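Local coordinates for protein Tox3 (Phaeosphaeria nodorum, PDB 6WES) that probably acts as a necrotrophic effector of a fungal wheat pathogen, a secreted toxin whose mature beta-barrel domain is thought to be recognised through the host gene Snn3, at residues A[9-15]-A[98-104]. Residues are numbered along the deposited sequence; the frame is centred on the assembly and turned at random.
Sequences FGTRSVH and LRQPFTL
Phe-9 and Phe-102 meet at one end of the contact without stacking. CB of Phe-9 rests 3.7 Å from CD1 of Phe-102, while the ring of Phe-9 leans back toward the N-terminal end of strand 2-16. There Leu-104 reaches the ring edge, with CD1 lying in the ring plane 3.9 Å from CZ of Phe-9. A chi1 of -58° sets the Phe-9 ring beside its backbone N, from where this edge meets Leu-104. Pro-120 also touches the Phe-9 side chain. Phe-102 and Thr-11 lie alongside each other, pointing in opposite senses, with CE1 of Phe-102 3.5 Å from OG1 of Thr-11. Val-29 of strand 23-36 packs on the same phenylalanine.

Thr-11 also carries the polar middle of the contact. Its methyl CG2 packs against the amide of Gln-100, 3.3 Å from OE1. That amide is held at both ends. NE2 of Gln-100 gives a nearly straight bond (169°) of 3.0 Å to the carbonyl O of Pro-101, which lies in the amide plane, and also bonds to the backbone O of Gln-123. OE1 accepts from a water that also donates to Thr-11 O and accepts from Ser-13 OG. A second water joins Thr-11 OG1 to Pro-101 O. The two waters thus bridge the strands where direct bonds are absent. Beyond them, Leu-98 CD1 approaches CE1 of His-15 at 3.6 Å.

The axes of segments 9-15 and 98-104 approach to 8.6 Å, too far for backbone pairing, with N-to-C directions 145° apart, roughly antiparallel. Strands 2-16 and 92-105 are separated in the sheet by 126-133 and 144-153. Thr-11, Ser-13, His-15, Leu-98, Gln-100, Phe-102 and Leu-104 fill the core, with partly exposed Phe-9 at its end, in an antiparallel beta barrel, the fold of this effector.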
ATOM      1  N   PHE A   9      -4.837   2.452  -7.417  1.00  9.66           N
ATOM      2  CA  PHE A   9      -4.889   3.391  -6.313  1.00 12.23           C
ATOM      3  C   PHE A   9      -3.490   3.922  -6.043  1.00 10.65           C
ATOM      4  O   PHE A   9      -2.481   3.263  -6.332  1.00 12.06           O
ATOM      5  CB  PHE A   9      -5.356   2.695  -5.024  1.00 14.74           C
ATOM      6  CG  PHE A   9      -6.700   2.040  -5.141  1.00 15.61           C
ATOM      7  CD1 PHE A   9      -7.842   2.793  -5.437  1.00 17.46           C
ATOM      8  CD2 PHE A   9      -6.830   0.676  -5.005  1.00 16.22           C
ATOM      9  CE1 PHE A   9      -9.092   2.181  -5.556  1.00 18.21           C
ATOM     10  CE2 PHE A   9      -8.073   0.072  -5.118  1.00 15.83           C
ATOM     11  CZ  PHE A   9      -9.200   0.821  -5.384  1.00 19.78           C
ATOM     12  N   GLY A  10      -3.433   5.107  -5.452  1.00 10.63           N
ATOM     13  CA  GLY A  10      -2.150   5.660  -5.076  1.00 10.39           C
ATOM     14  C   GLY A  10      -2.302   6.584  -3.887  1.00 11.42           C
ATOM     15  O   GLY A  10      -3.273   7.352  -3.806  1.00 13.26           O
ATOM     16  N   THR A  11      -1.352   6.542  -2.963  1.00 10.71           N
ATOM     17  CA  THR A  11      -1.333   7.434  -1.810  1.00 10.14           C
ATOM     18  C   THR A  11       0.058   8.027  -1.656  1.00  9.11           C
ATOM     19  O   THR A  11       1.067   7.299  -1.670  1.00 10.50           O
ATOM     20  CB  THR A  11      -1.767   6.685  -0.552  1.00 10.58           C
ATOM     21  OG1 THR A  11      -3.077   6.139  -0.789  1.00 12.21           O
ATOM     22  CG2 THR A  11      -1.785   7.601   0.669  1.00 10.17           C
ATOM     23  N   ARG A  12       0.104   9.340  -1.491  1.00 10.48           N
ATOM     24  CA  ARG A  12       1.321  10.066  -1.171  1.00 10.07           C
ATOM     25  C   ARG A  12       1.299  10.367   0.322  1.00 10.69           C
ATOM     26  O   ARG A  12       0.242  10.690   0.883  1.00 12.02           O
ATOM     27  CB  ARG A  12       1.346  11.389  -1.961  1.00 11.88           C
ATOM     28  CG  ARG A  12       2.446  12.381  -1.578  1.00 12.30           C
ATOM     29  CD  ARG A  12       2.552  13.516  -2.590  1.00 14.53           C
ATOM     30  NE  ARG A  12       2.883  12.996  -3.919  1.00 13.93           N
ATOM     31  CZ  ARG A  12       2.908  13.734  -5.032  1.00 14.49           C
ATOM     32  NH1 ARG A  12       2.611  15.028  -4.970  1.00 17.76           N
ATOM     33  NH2 ARG A  12       3.243  13.185  -6.192  1.00 15.56           N
ATOM     34  N   SER A  13       2.462  10.342   0.958  1.00  9.23           N
ATOM     35  CA  SER A  13       2.516  10.673   2.374  1.00  9.96           C
ATOM     36  C   SER A  13       3.845  11.335   2.700  1.00  9.59           C
ATOM     37  O   SER A  13       4.823  11.204   1.960  1.00 10.69           O
ATOM     38  CB  SER A  13       2.335   9.432   3.251  1.00 10.82           C
ATOM     39  OG  SER A  13       3.350   8.466   3.016  1.00 11.38           O
ATOM     40  N   VAL A  14       3.874  12.041   3.826  1.00  9.83           N
ATOM     41  CA  VAL A  14       5.077  12.703   4.327  1.00  9.28           C
ATOM     42  C   VAL A  14       5.233  12.314   5.793  1.00  9.94           C
ATOM     43  O   VAL A  14       4.249  12.344   6.552  1.00 10.34           O
ATOM     44  CB  VAL A  14       4.961  14.240   4.210  1.00  9.94           C
ATOM     45  CG1 VAL A  14       6.217  14.935   4.751  1.00 10.49           C
ATOM     46  CG2 VAL A  14       4.697  14.631   2.760  1.00 13.12           C
ATOM     47  N   HIS A  15       6.451  11.945   6.187  1.00 10.72           N
ATOM     48  CA  HIS A  15       6.735  11.494   7.544  1.00 10.41           C
ATOM     49  C   HIS A  15       7.934  12.225   8.125  1.00 11.25           C
ATOM     50  O   HIS A  15       8.876  12.593   7.411  1.00 13.48           O
ATOM     51  CB  HIS A  15       7.008   9.979   7.563  1.00 11.84           C
ATOM     52  CG  HIS A  15       5.779   9.166   7.303  1.00 12.05           C
ATOM     53  ND1 HIS A  15       5.341   8.859   6.034  1.00 13.19           N
ATOM     54  CD2 HIS A  15       4.852   8.667   8.152  1.00 12.78           C
ATOM     55  CE1 HIS A  15       4.198   8.190   6.109  1.00 11.00           C
ATOM     56  NE2 HIS A  15       3.890   8.048   7.390  1.00 14.19           N
ATOM     57  N   LEU A  98       7.814   1.869   5.067  1.00  9.49           N
ATOM     58  CA  LEU A  98       6.520   2.529   4.964  1.00  9.08           C
ATOM     59  C   LEU A  98       5.454   1.456   4.809  1.00  9.66           C
ATOM     60  O   LEU A  98       5.606   0.530   3.996  1.00 11.31           O
ATOM     61  CB  LEU A  98       6.518   3.432   3.737  1.00 11.05           C
ATOM     62  CG  LEU A  98       5.201   4.120   3.386  1.00 11.14           C
ATOM     63  CD1 LEU A  98       4.710   4.994   4.565  1.00 13.45           C
ATOM     64  CD2 LEU A  98       5.425   4.952   2.153  1.00 14.81           C
ATOM     65  N   ARG A  99       4.429   1.531   5.641  1.00  8.80           N
ATOM     66  CA  ARG A  99       3.340   0.557   5.646  1.00  8.42           C
ATOM     67  C   ARG A  99       2.069   1.307   5.255  1.00  9.47           C
ATOM     68  O   ARG A  99       1.540   2.115   6.034  1.00 10.20           O
ATOM     69  CB  ARG A  99       3.226  -0.086   7.022  1.00  9.72           C
ATOM     70  CG  ARG A  99       4.516  -0.776   7.443  1.00 10.97           C
ATOM     71  CD  ARG A  99       4.438  -1.400   8.825  1.00 11.37           C
ATOM     72  NE  ARG A  99       5.766  -1.827   9.245  1.00 12.69           N
ATOM     73  CZ  ARG A  99       6.127  -2.026  10.512  1.00 12.54           C
ATOM     74  NH1 ARG A  99       5.232  -1.875  11.491  1.00 15.54           N
ATOM     75  NH2 ARG A  99       7.361  -2.402  10.785  1.00 14.19           N
ATOM     76  N   GLN A 100       1.588   1.068   4.047  1.00  9.01           N
ATOM     77  CA  GLN A 100       0.517   1.868   3.451  1.00  8.36           C
ATOM     78  C   GLN A 100      -0.713   1.007   3.186  1.00  8.81           C
ATOM     79  O   GLN A 100      -0.683   0.150   2.280  1.00 10.11           O
ATOM     80  CB  GLN A 100       1.046   2.483   2.158  1.00  9.28           C
ATOM     81  CG  GLN A 100       0.016   3.257   1.327  1.00  9.77           C
ATOM     82  CD  GLN A 100      -0.530   4.449   2.074  1.00 10.48           C
ATOM     83  OE1 GLN A 100       0.168   5.451   2.246  1.00 11.89           O
ATOM     84  NE2 GLN A 100      -1.781   4.356   2.532  1.00 10.75           N
ATOM     85  N   PRO A 101      -1.803   1.166   3.929  1.00  8.04           N
ATOM     86  CA  PRO A 101      -3.018   0.385   3.656  1.00  9.66           C
ATOM     87  C   PRO A 101      -3.748   0.887   2.423  1.00  9.87           C
ATOM     88  O   PRO A 101      -3.689   2.072   2.076  1.00 10.11           O
ATOM     89  CB  PRO A 101      -3.892   0.610   4.897  1.00 10.43           C
ATOM     90  CG  PRO A 101      -3.017   1.260   5.917  1.00 13.69           C
ATOM     91  CD  PRO A 101      -1.914   1.968   5.162  1.00 10.24           C
ATOM     92  N   PHE A 102      -4.450  -0.045   1.766  1.00  9.44           N
ATOM     93  CA  PHE A 102      -5.408   0.265   0.707  1.00 10.08           C
ATOM     94  C   PHE A 102      -6.636  -0.608   0.900  1.00 11.01           C
ATOM     95  O   PHE A 102      -6.526  -1.755   1.334  1.00 10.89           O
ATOM     96  CB  PHE A 102      -4.854  -0.036  -0.697  1.00 10.92           C
ATOM     97  CG  PHE A 102      -3.709   0.851  -1.113  1.00 10.06           C
ATOM     98  CD1 PHE A 102      -3.970   2.089  -1.678  1.00  9.45           C
ATOM     99  CD2 PHE A 102      -2.381   0.446  -0.940  1.00  9.70           C
ATOM    100  CE1 PHE A 102      -2.940   2.928  -2.057  1.00 11.68           C
ATOM    101  CE2 PHE A 102      -1.317   1.280  -1.325  1.00  9.25           C
ATOM    102  CZ  PHE A 102      -1.610   2.515  -1.886  1.00 10.85           C
ATOM    103  N   THR A 103      -7.808  -0.061   0.590  1.00 10.91           N
ATOM    104  CA  THR A 103      -9.059  -0.789   0.729  1.00 10.28           C
ATOM    105  C   THR A 103      -9.824  -0.690  -0.576  1.00 10.70           C
ATOM    106  O   THR A 103      -9.927   0.392  -1.157  1.00 12.81           O
ATOM    107  CB  THR A 103      -9.910  -0.253   1.880  1.00 12.41           C
ATOM    108  OG1 THR A 103      -9.201  -0.452   3.109  1.00 15.15           O
ATOM    109  CG2 THR A 103     -11.287  -0.934   1.955  1.00 14.35           C
ATOM    110  N   LEU A 104     -10.342  -1.821  -1.018  1.00  9.81           N
ATOM    111  CA  LEU A 104     -11.204  -1.928  -2.182  1.00 11.72           C
ATOM    112  C   LEU A 104     -12.618  -2.133  -1.656  1.00 11.88           C
ATOM    113  O   LEU A 104     -12.868  -3.102  -0.928  1.00 13.27           O
ATOM    114  CB  LEU A 104     -10.733  -3.147  -2.977  1.00 14.34           C
ATOM    115  CG  LEU A 104     -11.363  -3.549  -4.287  1.00 16.06           C
ATOM    116  CD1 LEU A 104     -11.180  -2.481  -5.332  1.00 16.15           C
ATOM    117  CD2 LEU A 104     -10.726  -4.857  -4.724  1.00 18.11           C
TER
HETATM  118  O   HOH W   1      -4.665   4.490   0.789  1.00 11.21           O
HETATM  119  O   HOH W   2       2.256   6.798   1.046  1.00 11.36           O